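Local coordinates for protein putative hyaluronoglucosaminidase (Clostridium perfringens, PDB 6PWI) that probably removes terminal N-acetylhexosamine units from glycans, as a secreted, cell-wall-anchored family 84 glycoside hydrolase whose N-terminal domains, catalytic barrel included, make up this chain, at residues A147-T152 against K207-I212; M200-D205 against V434-I439; E587-S592 against F616-S621. One frame throughout, in Å; residues are numbered along the deposited sequence.

From the N terminus, helix 144-158 of the first domain comes first, and contact 1 brings it against the loop that leads into barrel strand 210-213, closing a loop of 54 residues. Contact 2 begins inside that loop, on helix 193-204, and ends on helix 433-444, so the two contacts cross, the second spanning 228 residues and most of the barrel. They also touch, with M208 N probably hydrogen-bonded to G203 O (2.9 Å). Contact 1 thus ties the first domain to the barrel and contact 2 joins the helices that follow the barrel's first and eighth strands. Contact 3 follows in series, closing a short loop in the helical region that ends this chain, its centre about 36 Å from that of contact 2.

Contact 1. Residues A147-T152 against K207-I212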
ATOM      1  N   ALA A 147     -14.439   6.313  13.886  1.00 23.10           N
ATOM      2  CA  ALA A 147     -15.150   7.511  13.472  1.00 23.60           C
ATOM      3  C   ALA A 147     -14.349   8.204  12.373  1.00 23.07           C
ATOM      4  O   ALA A 147     -14.915   8.639  11.374  1.00 23.38           O
ATOM      5  CB  ALA A 147     -15.418   8.427  14.647  1.00 22.88           C
ATOM      6  N   PHE A 148     -13.027   8.266  12.574  1.00 22.75           N
ATOM      7  CA  PHE A 148     -12.081   8.806  11.612  1.00 22.90           C
ATOM      8  C   PHE A 148     -12.246   8.137  10.243  1.00 23.00           C
ATOM      9  O   PHE A 148     -12.384   8.832   9.238  1.00 23.11           O
ATOM     10  CB  PHE A 148     -10.657   8.659  12.151  1.00 22.76           C
ATOM     11  CG  PHE A 148      -9.582   9.341  11.346  1.00 22.54           C
ATOM     12  CD1 PHE A 148      -9.078  10.573  11.737  1.00 23.12           C
ATOM     13  CD2 PHE A 148      -9.046   8.735  10.223  1.00 22.46           C
ATOM     14  CE1 PHE A 148      -8.071  11.192  11.009  1.00 23.37           C
ATOM     15  CE2 PHE A 148      -8.046   9.357   9.492  1.00 23.27           C
ATOM     16  CZ  PHE A 148      -7.555  10.583   9.887  1.00 23.13           C
ATOM     17  N   TYR A 149     -12.243   6.795  10.203  1.00 22.25           N
ATOM     18  CA  TYR A 149     -12.470   6.073   8.955  1.00 22.69           C
ATOM     19  C   TYR A 149     -13.792   6.496   8.307  1.00 23.43           C
ATOM     20  O   TYR A 149     -13.841   6.701   7.090  1.00 23.13           O
ATOM     21  CB  TYR A 149     -12.388   4.554   9.143  1.00 22.68           C
ATOM     22  CG  TYR A 149     -11.133   4.082   9.832  1.00 23.12           C
ATOM     23  CD1 TYR A 149      -9.900   4.650   9.542  1.00 22.22           C
ATOM     24  CD2 TYR A 149     -11.179   3.075  10.786  1.00 23.04           C
ATOM     25  CE1 TYR A 149      -8.746   4.242  10.187  1.00 21.92           C
ATOM     26  CE2 TYR A 149     -10.028   2.650  11.435  1.00 23.24           C
ATOM     27  CZ  TYR A 149      -8.809   3.236  11.134  1.00 23.04           C
ATOM     28  OH  TYR A 149      -7.669   2.828  11.769  1.00 24.51           O
ATOM     29  N   GLY A 150     -14.852   6.627   9.123  1.00 22.31           N
ATOM     30  CA  GLY A 150     -16.137   7.106   8.643  1.00 21.61           C
ATOM     31  C   GLY A 150     -16.009   8.446   7.921  1.00 21.91           C
ATOM     32  O   GLY A 150     -16.536   8.627   6.822  1.00 21.51           O
ATOM     33  N   ILE A 151     -15.268   9.369   8.541  1.00 21.83           N
ATOM     34  CA  ILE A 151     -15.101  10.711   8.009  1.00 23.09           C
ATOM     35  C   ILE A 151     -14.260  10.671   6.732  1.00 23.87           C
ATOM     36  O   ILE A 151     -14.455  11.499   5.842  1.00 23.75           O
ATOM     37  CB  ILE A 151     -14.513  11.651   9.081  1.00 23.38           C
ATOM     38  CG1 ILE A 151     -15.419  11.736  10.314  1.00 22.85           C
ATOM     39  CG2 ILE A 151     -14.229  13.027   8.501  1.00 23.04           C
ATOM     40  CD1 ILE A 151     -14.763  12.375  11.514  1.00 22.78           C
ATOM     41  N   THR A 152     -13.339   9.700   6.645  1.00 24.04           N
ATOM     42  CA  THR A 152     -12.528   9.503   5.452  1.00 24.56           C
ATOM     43  C   THR A 152     -13.425   9.074   4.292  1.00 24.93           C
ATOM     44  O   THR A 152     -13.223   9.511   3.161  1.00 25.53           O
ATOM     45  CB  THR A 152     -11.357   8.533   5.687  1.00 25.13           C
ATOM     46  OG1 THR A 152     -10.492   9.063   6.694  1.00 25.92           O
ATOM     47  CG2 THR A 152     -10.542   8.266   4.437  1.00 23.71           C
ATOM     48  N   LYS A 207      -7.761   4.293   4.639  1.00 21.16           N
ATOM     49  CA  LYS A 207      -8.109   3.650   5.900  1.00 20.01           C
ATOM     50  C   LYS A 207      -7.009   2.696   6.370  1.00 20.33           C
ATOM     51  O   LYS A 207      -7.275   1.786   7.153  1.00 20.21           O
ATOM     52  CB  LYS A 207      -9.460   2.933   5.800  1.00 18.53           C
ATOM     53  CG  LYS A 207     -10.632   3.802   5.364  1.00 18.09           C
ATOM     54  CD  LYS A 207     -11.962   3.106   5.556  1.00 17.89           C
ATOM     55  CE  LYS A 207     -13.162   3.988   5.293  1.00 17.61           C
ATOM     56  NZ  LYS A 207     -13.321   4.281   3.851  1.00 16.89           N
ATOM     57  N   MET A 208      -5.772   2.909   5.903  1.00 20.57           N
ATOM     58  CA  MET A 208      -4.629   2.178   6.429  1.00 21.16           C
ATOM     59  C   MET A 208      -4.339   2.661   7.850  1.00 20.91           C
ATOM     60  O   MET A 208      -4.628   3.810   8.181  1.00 21.48           O
ATOM     61  CB  MET A 208      -3.392   2.370   5.546  1.00 21.55           C
ATOM     62  CG  MET A 208      -3.453   1.543   4.277  1.00 23.11           C
ATOM     63  SD  MET A 208      -1.928   1.605   3.305  1.00 26.04           S
ATOM     64  CE  MET A 208      -1.780  -0.107   2.797  1.00 23.24           C
ATOM     65  N   ASN A 209      -3.767   1.782   8.685  1.00 19.97           N
ATOM     66  CA  ASN A 209      -3.574   2.120  10.086  1.00 19.62           C
ATOM     67  C   ASN A 209      -2.128   1.896  10.532  1.00 20.42           C
ATOM     68  O   ASN A 209      -1.824   2.086  11.705  1.00 20.50           O
ATOM     69  CB  ASN A 209      -4.619   1.452  10.992  1.00 19.37           C
ATOM     70  CG  ASN A 209      -4.595  -0.068  11.018  1.00 19.27           C
ATOM     71  OD1 ASN A 209      -3.659  -0.705  10.533  1.00 19.19           O
ATOM     72  ND2 ASN A 209      -5.615  -0.667  11.615  1.00 18.31           N
ATOM     73  N   SER A 210      -1.236   1.512   9.605  1.00 20.92           N
ATOM     74  CA  SER A 210       0.079   1.024   9.992  1.00 21.17           C
ATOM     75  C   SER A 210       1.157   1.477   9.016  1.00 21.33           C
ATOM     76  O   SER A 210       1.078   1.191   7.823  1.00 22.35           O
ATOM     77  CB  SER A 210       0.082  -0.477  10.082  1.00 21.68           C
ATOM     78  OG  SER A 210      -0.749  -0.916  11.141  1.00 23.36           O
ATOM     79  N   TYR A 211       2.175   2.157   9.548  1.00 20.57           N
ATOM     80  CA  TYR A 211       3.448   2.290   8.857  1.00 20.69           C
ATOM     81  C   TYR A 211       4.528   1.711   9.761  1.00 20.98           C
ATOM     82  O   TYR A 211       4.850   2.303  10.785  1.00 21.79           O
ATOM     83  CB  TYR A 211       3.742   3.744   8.480  1.00 20.42           C
ATOM     84  CG  TYR A 211       5.184   4.031   8.131  1.00 20.89           C
ATOM     85  CD1 TYR A 211       5.948   3.129   7.401  1.00 21.39           C
ATOM     86  CD2 TYR A 211       5.789   5.221   8.509  1.00 21.10           C
ATOM     87  CE1 TYR A 211       7.272   3.389   7.077  1.00 21.58           C
ATOM     88  CE2 TYR A 211       7.113   5.499   8.196  1.00 20.89           C
ATOM     89  CZ  TYR A 211       7.856   4.582   7.474  1.00 21.34           C
ATOM     90  OH  TYR A 211       9.153   4.849   7.154  1.00 21.96           O
ATOM     91  N   ILE A 212       5.048   0.534   9.397  1.00 20.61           N
ATOM     92  CA  ILE A 212       6.085  -0.077  10.205  1.00 20.77           C
ATOM     93  C   ILE A 212       7.436   0.435   9.725  1.00 21.71           C
ATOM     94  O   ILE A 212       7.835   0.197   8.587  1.00 22.43           O
ATOM     95  CB  ILE A 212       5.992  -1.611  10.211  1.00 20.81           C
ATOM     96  CG1 ILE A 212       4.648  -2.082  10.772  1.00 20.11           C
ATOM     97  CG2 ILE A 212       7.159  -2.207  10.987  1.00 20.09           C
ATOM     98  CD1 ILE A 212       4.120  -3.319  10.100  1.00 19.83           C
TER
HETATM   99  O   HOH W   1      -7.748   0.618  13.089  1.00 10.20           O
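The ring of Y149 reaches from its helix to the loop around K207 and N209, meeting K207 CB obliquely, while a water lies in the ring plane at the hydroxyl edge. A further charged neighbour, R180, makes a cation-pi contact with the same ring. The amide of N209 is turned 55° from the ring plane, and the hydroxyl meets this residue by its aliphatic part, with Y149 OH 3.4 Å from N209 CB. The polar ends are joined through the water, 2.6 Å from Y149 OH and accepting from N209 ND2 at 2.9 Å. Tyrosine suits the site because a flat hydrophobic body carries a polar tip into a buried place. K207 runs its chain past the base of the tyrosine, with K207 CD 3.9 Å from Y149 CB. At its end the chain bends (chi4 71°), and NZ is hydrogen-bonded to S153 on the next turn of the helix, which gives the buried ammonium a polar partner. N209 is gripped at both ends of its amide: OD1 accepts from S210 OG and from the backbone N of R180, and ND2 also donates to Q178 O. These bonds fix the amide's rotation. Helix 144-158 thus meets the loop that leads into barrel strand 210-213, which lies between strands 179-184 and 250-255, and helix 66-78 packs against F148 and I151 of the same helix.

Contact 2. Residues M200-D205 against V434-I439; sequences MKFGGD and VALFAI
F202 projects from helix 193-204 towards L436 and F437 of helix 433-444, where the eightfold beta/alpha barrel closes on itself: one helix follows the first strand, the other the eighth, and they lie side by side on the outer wall. The contact between the segments is apolar. In its aliphatic part, L436 CB sits at the edge of the F202 ring, near the ring plane and 4.1 Å from F202 CD1. The side chain of L436 also touches T423 on the last barrel strand, a place where a branched aliphatic residue can fill the layer between strands and helices. The aromatic part is wider. F202 and F437 both make edge-to-face contacts with F206, which lies just beyond the first segment, and F437 also meets the rings of Y37 and Y461. Phenylalanine suits position 202 because it is long enough to span the gap between helices, while F437 suits a buried cluster of aromatic rings because it needs no polar partner. On the polar side, D205 forms a salt bridge with K155, linking the segment 200-205 to helix 144-158 of the preceding domain. The reach of F202 comes from its first torsion: with CG opposite the backbone N (chi1 -175°), the ring extends far enough for F202 CZ to arrive at the edge of the F437 ring, near its plane, 4.2 Å from F437 CD1.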
ATOM      1  N   MET A 200       2.213   7.953   4.330  1.00 24.20           N
ATOM      2  CA  MET A 200       1.298   7.925   5.459  1.00 24.72           C
ATOM      3  C   MET A 200       0.033   8.703   5.100  1.00 25.14           C
ATOM      4  O   MET A 200      -1.073   8.259   5.389  1.00 25.78           O
ATOM      5  CB  MET A 200       1.935   8.495   6.728  1.00 24.02           C
ATOM      6  CG  MET A 200       2.784   7.479   7.459  1.00 25.31           C
ATOM      7  SD  MET A 200       3.465   8.107   9.019  1.00 26.35           S
ATOM      8  CE  MET A 200       4.653   9.300   8.404  1.00 25.06           C
ATOM      9  N   LYS A 201       0.209   9.841   4.426  1.00 26.03           N
ATOM     10  CA  LYS A 201      -0.905  10.677   4.015  1.00 27.03           C
ATOM     11  C   LYS A 201      -1.770   9.915   3.011  1.00 26.02           C
ATOM     12  O   LYS A 201      -2.993  10.043   3.020  1.00 26.82           O
ATOM     13  CB  LYS A 201      -0.366  12.010   3.494  1.00 30.86           C
ATOM     14  CG  LYS A 201      -1.408  13.060   3.139  1.00 36.34           C
ATOM     15  CD  LYS A 201      -0.800  14.439   2.920  1.00 41.01           C
ATOM     16  CE  LYS A 201      -1.759  15.431   2.288  1.00 42.30           C
ATOM     17  NZ  LYS A 201      -2.275  14.943   0.987  1.00 42.36           N
ATOM     18  N   PHE A 202      -1.128   9.094   2.169  1.00 23.92           N
ATOM     19  CA  PHE A 202      -1.837   8.355   1.140  1.00 22.14           C
ATOM     20  C   PHE A 202      -2.617   7.201   1.764  1.00 22.23           C
ATOM     21  O   PHE A 202      -3.818   7.077   1.536  1.00 21.13           O
ATOM     22  CB  PHE A 202      -0.886   7.907   0.028  1.00 21.44           C
ATOM     23  CG  PHE A 202      -1.566   7.240  -1.142  1.00 20.79           C
ATOM     24  CD1 PHE A 202      -1.641   5.856  -1.230  1.00 20.55           C
ATOM     25  CD2 PHE A 202      -2.145   7.994  -2.152  1.00 20.12           C
ATOM     26  CE1 PHE A 202      -2.269   5.245  -2.306  1.00 20.76           C
ATOM     27  CE2 PHE A 202      -2.777   7.380  -3.224  1.00 20.46           C
ATOM     28  CZ  PHE A 202      -2.833   6.006  -3.307  1.00 20.04           C
ATOM     29  N   GLY A 203      -1.924   6.371   2.555  1.00 22.63           N
ATOM     30  CA  GLY A 203      -2.543   5.258   3.259  1.00 22.98           C
ATOM     31  C   GLY A 203      -3.754   5.697   4.079  1.00 24.61           C
ATOM     32  O   GLY A 203      -4.741   4.966   4.180  1.00 26.29           O
ATOM     33  N   GLY A 204      -3.677   6.911   4.641  1.00 24.33           N
ATOM     34  CA  GLY A 204      -4.705   7.441   5.519  1.00 24.43           C
ATOM     35  C   GLY A 204      -5.993   7.754   4.764  1.00 25.73           C
ATOM     36  O   GLY A 204      -7.081   7.699   5.341  1.00 26.66           O
ATOM     37  N   ASP A 205      -5.847   8.081   3.473  1.00 25.96           N
ATOM     38  CA  ASP A 205      -6.980   8.310   2.589  1.00 25.66           C
ATOM     39  C   ASP A 205      -7.695   7.000   2.256  1.00 24.59           C
ATOM     40  O   ASP A 205      -8.811   7.037   1.749  1.00 25.75           O
ATOM     41  CB  ASP A 205      -6.579   9.073   1.321  1.00 27.82           C
ATOM     42  CG  ASP A 205      -6.381  10.574   1.513  1.00 31.93           C
ATOM     43  OD1 ASP A 205      -6.827  11.111   2.559  1.00 32.48           O
ATOM     44  OD2 ASP A 205      -5.780  11.210   0.609  1.00 33.83           O
ATOM     45  N   VAL A 434       0.729   2.457  -5.886  1.00 20.85           N
ATOM     46  CA  VAL A 434      -0.134   1.524  -6.600  1.00 20.55           C
ATOM     47  C   VAL A 434      -0.441   0.329  -5.696  1.00 20.47           C
ATOM     48  O   VAL A 434      -1.602  -0.053  -5.525  1.00 20.90           O
ATOM     49  CB  VAL A 434       0.482   1.091  -7.949  1.00 21.16           C
ATOM     50  CG1 VAL A 434      -0.329   0.009  -8.643  1.00 20.12           C
ATOM     51  CG2 VAL A 434       0.723   2.268  -8.889  1.00 20.77           C
ATOM     52  N   ALA A 435       0.608  -0.233  -5.089  1.00 20.15           N
ATOM     53  CA  ALA A 435       0.451  -1.378  -4.206  1.00 19.79           C
ATOM     54  C   ALA A 435      -0.224  -0.967  -2.898  1.00 20.13           C
ATOM     55  O   ALA A 435      -1.031  -1.725  -2.360  1.00 21.29           O
ATOM     56  CB  ALA A 435       1.784  -2.023  -3.962  1.00 19.62           C
ATOM     57  N   LEU A 436       0.090   0.233  -2.393  1.00 19.72           N
ATOM     58  CA  LEU A 436      -0.534   0.687  -1.160  1.00 19.78           C
ATOM     59  C   LEU A 436      -2.048   0.679  -1.338  1.00 20.34           C
ATOM     60  O   LEU A 436      -2.768   0.177  -0.478  1.00 20.04           O
ATOM     61  CB  LEU A 436      -0.014   2.073  -0.764  1.00 19.82           C
ATOM     62  CG  LEU A 436       1.011   2.094   0.371  1.00 19.71           C
ATOM     63  CD1 LEU A 436       2.333   1.478  -0.067  1.00 19.24           C
ATOM     64  CD2 LEU A 436       1.233   3.516   0.862  1.00 19.28           C
ATOM     65  N   PHE A 437      -2.513   1.201  -2.482  1.00 20.29           N
ATOM     66  CA  PHE A 437      -3.931   1.203  -2.803  1.00 19.53           C
ATOM     67  C   PHE A 437      -4.480  -0.222  -2.772  1.00 19.98           C
ATOM     68  O   PHE A 437      -5.542  -0.452  -2.199  1.00 20.41           O
ATOM     69  CB  PHE A 437      -4.175   1.854  -4.162  1.00 18.78           C
ATOM     70  CG  PHE A 437      -5.612   2.226  -4.427  1.00 18.50           C
ATOM     71  CD1 PHE A 437      -6.080   3.499  -4.131  1.00 18.49           C
ATOM     72  CD2 PHE A 437      -6.496   1.308  -4.978  1.00 18.30           C
ATOM     73  CE1 PHE A 437      -7.400   3.846  -4.394  1.00 18.49           C
ATOM     74  CE2 PHE A 437      -7.817   1.655  -5.233  1.00 17.87           C
ATOM     75  CZ  PHE A 437      -8.265   2.926  -4.951  1.00 17.74           C
ATOM     76  N   ALA A 438      -3.740  -1.170  -3.372  1.00 20.11           N
ATOM     77  CA  ALA A 438      -4.195  -2.547  -3.480  1.00 19.72           C
ATOM     78  C   ALA A 438      -4.361  -3.163  -2.094  1.00 20.18           C
ATOM     79  O   ALA A 438      -5.436  -3.670  -1.769  1.00 20.59           O
ATOM     80  CB  ALA A 438      -3.259  -3.352  -4.340  1.00 19.15           C
ATOM     81  N   ILE A 439      -3.301  -3.084  -1.280  1.00 20.66           N
ATOM     82  CA  ILE A 439      -3.282  -3.659   0.059  1.00 21.21           C
ATOM     83  C   ILE A 439      -4.348  -3.007   0.946  1.00 20.57           C
ATOM     84  O   ILE A 439      -4.967  -3.683   1.761  1.00 20.37           O
ATOM     85  CB  ILE A 439      -1.868  -3.566   0.670  1.00 21.84           C
ATOM     86  CG1 ILE A 439      -0.840  -4.330  -0.169  1.00 23.25           C
ATOM     87  CG2 ILE A 439      -1.848  -4.002   2.126  1.00 22.04           C
ATOM     88  CD1 ILE A 439      -1.290  -5.691  -0.615  1.00 24.61           C
TER

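Contact 3. Residues E587-S592 against F616-S621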
ATOM      1  N   GLU A 587      18.789   1.403 -33.124  1.00 34.27           N
ATOM      2  CA  GLU A 587      19.364   2.513 -32.378  1.00 35.60           C
ATOM      3  C   GLU A 587      18.494   2.816 -31.163  1.00 33.21           C
ATOM      4  O   GLU A 587      19.014   3.122 -30.093  1.00 30.84           O
ATOM      5  CB  GLU A 587      19.542   3.762 -33.247  1.00 39.05           C
ATOM      6  CG  GLU A 587      20.645   3.632 -34.287  1.00 45.06           C
ATOM      7  CD  GLU A 587      20.673   4.690 -35.388  1.00 50.17           C
ATOM      8  OE1 GLU A 587      19.700   5.481 -35.495  1.00 50.80           O
ATOM      9  OE2 GLU A 587      21.673   4.724 -36.143  1.00 50.84           O
ATOM     10  N   GLU A 588      17.172   2.703 -31.342  1.00 32.57           N
ATOM     11  CA  GLU A 588      16.226   2.979 -30.272  1.00 32.53           C
ATOM     12  C   GLU A 588      16.307   1.897 -29.196  1.00 31.31           C
ATOM     13  O   GLU A 588      16.261   2.210 -28.010  1.00 31.72           O
ATOM     14  CB  GLU A 588      14.811   3.166 -30.812  1.00 33.49           C
ATOM     15  CG  GLU A 588      14.670   4.362 -31.733  1.00 37.98           C
ATOM     16  CD  GLU A 588      14.788   5.744 -31.105  1.00 44.09           C
ATOM     17  OE1 GLU A 588      15.247   5.852 -29.937  1.00 45.22           O
ATOM     18  OE2 GLU A 588      14.411   6.722 -31.791  1.00 48.12           O
ATOM     19  N   TYR A 589      16.447   0.631 -29.609  1.00 29.46           N
ATOM     20  CA  TYR A 589      16.588  -0.426 -28.624  1.00 28.65           C
ATOM     21  C   TYR A 589      17.833  -0.172 -27.778  1.00 29.48           C
ATOM     22  O   TYR A 589      17.773  -0.292 -26.553  1.00 32.17           O
ATOM     23  CB  TYR A 589      16.567  -1.835 -29.224  1.00 27.56           C
ATOM     24  CG  TYR A 589      16.746  -2.916 -28.185  1.00 27.50           C
ATOM     25  CD1 TYR A 589      15.783  -3.122 -27.208  1.00 27.93           C
ATOM     26  CD2 TYR A 589      17.892  -3.695 -28.133  1.00 28.02           C
ATOM     27  CE1 TYR A 589      15.938  -4.087 -26.226  1.00 28.64           C
ATOM     28  CE2 TYR A 589      18.066  -4.666 -27.156  1.00 28.69           C
ATOM     29  CZ  TYR A 589      17.083  -4.862 -26.198  1.00 29.51           C
ATOM     30  OH  TYR A 589      17.214  -5.818 -25.231  1.00 29.69           O
ATOM     31  N   THR A 590      18.952   0.182 -28.430  1.00 27.70           N
ATOM     32  CA  THR A 590      20.178   0.456 -27.690  1.00 26.60           C
ATOM     33  C   THR A 590      19.947   1.606 -26.712  1.00 25.35           C
ATOM     34  O   THR A 590      20.329   1.506 -25.550  1.00 25.91           O
ATOM     35  CB  THR A 590      21.393   0.634 -28.611  1.00 25.97           C
ATOM     36  OG1 THR A 590      21.713  -0.695 -29.014  1.00 26.62           O
ATOM     37  CG2 THR A 590      22.600   1.218 -27.907  1.00 23.35           C
ATOM     38  N   ALA A 591      19.301   2.673 -27.202  1.00 24.54           N
ATOM     39  CA  ALA A 591      18.945   3.849 -26.422  1.00 23.99           C
ATOM     40  C   ALA A 591      18.158   3.458 -25.165  1.00 23.60           C
ATOM     41  O   ALA A 591      18.390   4.004 -24.087  1.00 22.94           O
ATOM     42  CB  ALA A 591      18.169   4.816 -27.288  1.00 22.49           C
ATOM     43  N   SER A 592      17.238   2.499 -25.312  1.00 22.81           N
ATOM     44  CA  SER A 592      16.370   2.102 -24.219  1.00 23.35           C
ATOM     45  C   SER A 592      17.189   1.537 -23.060  1.00 24.19           C
ATOM     46  O   SER A 592      16.683   1.449 -21.943  1.00 24.27           O
ATOM     47  CB  SER A 592      15.331   1.118 -24.685  1.00 23.35           C
ATOM     48  OG  SER A 592      15.874  -0.195 -24.735  1.00 23.46           O
ATOM     49  N   PHE A 616       9.170  -8.834 -28.261  1.00 22.43           N
ATOM     50  CA  PHE A 616       8.569  -8.483 -29.538  1.00 22.16           C
ATOM     51  C   PHE A 616       9.591  -7.768 -30.423  1.00 23.25           C
ATOM     52  O   PHE A 616       9.710  -8.079 -31.608  1.00 23.47           O
ATOM     53  CB  PHE A 616       7.314  -7.640 -29.313  1.00 21.88           C
ATOM     54  CG  PHE A 616       6.574  -7.239 -30.566  1.00 22.94           C
ATOM     55  CD1 PHE A 616       6.349  -8.151 -31.588  1.00 22.70           C
ATOM     56  CD2 PHE A 616       6.074  -5.950 -30.712  1.00 22.96           C
ATOM     57  CE1 PHE A 616       5.656  -7.777 -32.731  1.00 22.87           C
ATOM     58  CE2 PHE A 616       5.368  -5.582 -31.851  1.00 22.94           C
ATOM     59  CZ  PHE A 616       5.163  -6.494 -32.862  1.00 22.89           C
ATOM     60  N   ILE A 617      10.316  -6.804 -29.838  1.00 22.96           N
ATOM     61  CA  ILE A 617      11.347  -6.060 -30.539  1.00 23.58           C
ATOM     62  C   ILE A 617      12.381  -7.045 -31.084  1.00 25.80           C
ATOM     63  O   ILE A 617      12.864  -6.886 -32.205  1.00 26.37           O
ATOM     64  CB  ILE A 617      11.991  -5.019 -29.602  1.00 23.15           C
ATOM     65  CG1 ILE A 617      11.048  -3.853 -29.310  1.00 23.04           C
ATOM     66  CG2 ILE A 617      13.326  -4.528 -30.142  1.00 22.38           C
ATOM     67  CD1 ILE A 617      11.623  -2.836 -28.345  1.00 22.74           C
ATOM     68  N   LYS A 618      12.720  -8.057 -30.276  1.00 26.27           N
ATOM     69  CA  LYS A 618      13.740  -9.021 -30.654  1.00 26.38           C
ATOM     70  C   LYS A 618      13.219  -9.893 -31.795  1.00 27.22           C
ATOM     71  O   LYS A 618      13.945 -10.168 -32.751  1.00 28.19           O
ATOM     72  CB  LYS A 618      14.191  -9.832 -29.436  1.00 25.52           C
ATOM     73  CG  LYS A 618      15.179  -9.109 -28.533  1.00 26.70           C
ATOM     74  CD  LYS A 618      15.382  -9.811 -27.213  1.00 28.17           C
ATOM     75  CE  LYS A 618      16.449  -9.173 -26.349  1.00 29.21           C
ATOM     76  NZ  LYS A 618      16.599  -9.902 -25.065  1.00 28.64           N
ATOM     77  N   ASP A 619      11.950 -10.299 -31.679  1.00 26.74           N
ATOM     78  CA  ASP A 619      11.262 -11.092 -32.681  1.00 27.03           C
ATOM     79  C   ASP A 619      11.229 -10.344 -34.011  1.00 27.53           C
ATOM     80  O   ASP A 619      11.582 -10.908 -35.044  1.00 27.52           O
ATOM     81  CB  ASP A 619       9.850 -11.455 -32.214  1.00 28.86           C
ATOM     82  CG  ASP A 619       9.747 -12.808 -31.526  1.00 31.17           C
ATOM     83  OD1 ASP A 619      10.760 -13.551 -31.524  1.00 30.88           O
ATOM     84  OD2 ASP A 619       8.637 -13.125 -31.015  1.00 32.78           O
ATOM     85  N   LEU A 620      10.792  -9.079 -33.984  1.00 27.05           N
ATOM     86  CA  LEU A 620      10.692  -8.292 -35.201  1.00 26.21           C
ATOM     87  C   LEU A 620      12.050  -8.242 -35.892  1.00 27.57           C
ATOM     88  O   LEU A 620      12.123  -8.363 -37.112  1.00 29.07           O
ATOM     89  CB  LEU A 620      10.195  -6.882 -34.875  1.00 24.70           C
ATOM     90  CG  LEU A 620       8.687  -6.745 -34.686  1.00 24.39           C
ATOM     91  CD1 LEU A 620       8.337  -5.394 -34.077  1.00 23.95           C
ATOM     92  CD2 LEU A 620       7.960  -6.934 -36.004  1.00 24.41           C
ATOM     93  N   SER A 621      13.121  -8.076 -35.107  1.00 27.60           N
ATOM     94  CA  SER A 621      14.424  -7.816 -35.693  1.00 28.03           C
ATOM     95  C   SER A 621      15.006  -9.088 -36.309  1.00 28.55           C
ATOM     96  O   SER A 621      15.831  -9.001 -37.215  1.00 28.25           O
ATOM     97  CB  SER A 621      15.366  -7.142 -34.725  1.00 27.70           C
ATOM     98  OG  SER A 621      15.968  -8.093 -33.864  1.00 28.43           O
TER
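Y589 is the centre of this contact, bringing its ring to I617 and its hydroxyl to K618, two consecutive residues of helix 613-623. Its CG stands opposite the backbone N (chi1 179°), which carries the ring out from helix 575-591 towards the other helix. The contact with I617 is hydrophobic: Y589 CD1 lies 4.1 Å from I617 CG2, the methyl branch approaching the ring obliquely. A beta-branched residue fits here because CG2, set close to the backbone, meets the ring; the side chain also touches T560 of helix 540-572. K618 works differently. It is solvent-exposed and its chain runs straight beyond CG, so that the terminal methylene crosses the hydroxyl end of the phenol at a slant, with K618 CE 3.6 Å from Y589 OH. The ammonium stays farther off, K618 NZ being 4.1 Å from the same oxygen, too far for a hydrogen bond. Lysine at this exposed position can thus pack by its hydrocarbon part and still leave a charge near the surface, where the tyrosine too is only partly buried and has a 1,2-ethanediol, probably from the crystallisation liquor, about 4 Å away. Y589 O accepts from S592 OG, three residues on, in a bond tilted 16° from the carbonyl plane. A second link between the same two helices runs from Y582 OH to S621 O. Within the helical region that ends this chain, helix 540-572 adjoins both partners, and helices 496-507 and 513-536 pack against F616.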